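Putative phosphohydrolase (Shewanella amazonensis, PDB 3M1T) is a putative phosphohydrolase with an HDOD domain, probably acting in signal transduction. Local coordinates at residues 220-224 / 239-244. Sequence-based numbering, arbitrary orientation.
Sequences MAKQI and WLAQIN
Met220, present as selenomethionine, and Ile243 bury the most surface where segments 220-224 and 239-244 of helices 213-227 and 236-247 pack roughly antiparallel, the segment axes 10.1 Å apart at closest approach and 144° between their N-to-C directions. The CG2 branch of Ile243 sits against the backbone of Met220, 3.6 Å from its CA, close packing that suits a compact beta-branched residue. With CG anti to the backbone N (chi1 174°) and the chain extended beyond it, Met220 reaches obliquely across the partner helix until its CE lies 3.7 Å from Leu240 O; such a long, unbranched apolar chain can span this distance, and Leu256 of helix 256-263 also touches it. Ile224 adds its CD1, 3.5 Å from Leu240 CD2. At the partly exposed margin, the amide of Gln223 lies over Ile243 CG1, while its NE2 donates to a water that also accepts from Trp239 NE1 at 2.8 Å. Ile243 CD1 covers one face of that indole near its rim. Cut back to an alanine, Gln223 would lose its amide, which is likely to leave the water with one donor fewer and the flank of Ile243 uncovered. With no direct hydrogen bond between the segments, this helical hairpin is joined by apolar packing, with one water bridging its polar margin.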
# COMPACT_ATOMS: atom_id res chain seq x y z
N MSE A 220 7.86 9.48 -1.32
CA MSE A 220 7.58 10.40 -2.41
C MSE A 220 6.10 10.36 -2.81
O MSE A 220 5.41 11.39 -2.88
CB MSE A 220 8.49 10.11 -3.59
CG MSE A 220 8.16 10.93 -4.82
SE MSE A 220 9.76 11.14 -5.90
CE MSE A 220 9.10 12.58 -7.07
N ALA A 221 5.58 9.14 -3.00
CA ALA A 221 4.21 8.92 -3.45
C ALA A 221 3.21 9.44 -2.41
O ALA A 221 2.19 10.05 -2.75
CB ALA A 221 3.99 7.42 -3.74
N LYS A 222 3.51 9.22 -1.12
CA LYS A 222 2.63 9.72 -0.06
C LYS A 222 2.51 11.24 -0.04
O LYS A 222 1.43 11.76 0.18
CB LYS A 222 3.11 9.24 1.31
CG LYS A 222 2.89 7.77 1.55
CD LYS A 222 3.54 7.34 2.84
CE LYS A 222 2.84 7.90 4.08
NZ LYS A 222 3.63 7.64 5.32
N GLN A 223 3.65 11.89 -0.22
CA GLN A 223 3.70 13.36 -0.23
C GLN A 223 2.97 13.89 -1.44
O GLN A 223 2.21 14.87 -1.33
CB GLN A 223 5.14 13.83 -0.14
CG GLN A 223 5.21 15.39 0.10
CD GLN A 223 6.53 15.93 0.57
OE1 GLN A 223 7.43 15.19 0.96
NE2 GLN A 223 6.69 17.29 0.50
N ILE A 224 3.11 13.23 -2.59
CA ILE A 224 2.45 13.65 -3.82
C ILE A 224 0.95 13.53 -3.63
O ILE A 224 0.17 14.45 -3.94
CB ILE A 224 2.90 12.78 -5.01
CG1 ILE A 224 4.40 13.04 -5.37
CG2 ILE A 224 1.99 12.97 -6.20
CD1 ILE A 224 4.95 12.09 -6.45
N TRP A 239 8.11 21.20 -7.49
CA TRP A 239 7.64 20.51 -6.27
C TRP A 239 8.15 19.08 -6.23
O TRP A 239 8.72 18.66 -5.23
CB TRP A 239 6.11 20.58 -6.28
CG TRP A 239 5.37 19.78 -5.27
CD1 TRP A 239 5.49 19.84 -3.92
CD2 TRP A 239 4.34 18.83 -5.57
NE1 TRP A 239 4.58 18.93 -3.34
CE2 TRP A 239 3.87 18.31 -4.34
CE3 TRP A 239 3.78 18.35 -6.76
CZ2 TRP A 239 2.82 17.41 -4.28
CZ3 TRP A 239 2.75 17.43 -6.70
CH2 TRP A 239 2.30 16.95 -5.47
N LEU A 240 7.99 18.36 -7.33
CA LEU A 240 8.44 16.99 -7.41
C LEU A 240 9.94 16.90 -7.19
O LEU A 240 10.41 15.99 -6.54
CB LEU A 240 8.03 16.37 -8.74
CG LEU A 240 6.52 16.18 -8.94
CD1 LEU A 240 6.20 15.83 -10.39
CD2 LEU A 240 5.94 15.12 -7.98
N ALA A 241 10.68 17.88 -7.75
CA ALA A 241 12.14 17.92 -7.57
C ALA A 241 12.51 17.99 -6.08
O ALA A 241 13.43 17.31 -5.65
CB ALA A 241 12.80 19.10 -8.34
N GLN A 242 11.77 18.77 -5.30
CA GLN A 242 12.05 18.93 -3.87
C GLN A 242 11.74 17.63 -3.16
O GLN A 242 12.46 17.20 -2.25
CB GLN A 242 11.16 20.03 -3.23
CG GLN A 242 11.28 21.39 -3.78
CD GLN A 242 10.26 22.34 -3.15
OE1 GLN A 242 9.23 22.66 -3.76
NE2 GLN A 242 10.54 22.79 -1.93
N ILE A 243 10.68 16.95 -3.60
CA ILE A 243 10.29 15.69 -2.98
C ILE A 243 11.31 14.58 -3.27
O ILE A 243 11.65 13.75 -2.39
CB ILE A 243 8.89 15.25 -3.36
CG1 ILE A 243 7.83 16.26 -2.92
CG2 ILE A 243 8.53 13.90 -2.67
CD1 ILE A 243 6.48 16.05 -3.47
N ASN A 244 11.80 14.53 -4.50
CA ASN A 244 12.89 13.64 -4.88
C ASN A 244 14.05 13.70 -3.88
O ASN A 244 14.57 12.65 -3.45
CB ASN A 244 13.41 14.07 -6.25
CG ASN A 244 13.38 12.97 -7.29
OD1 ASN A 244 12.86 11.81 -7.08
ND2 ASN A 244 13.95 13.30 -8.44
O HOH W 1 4.46 18.97 -0.52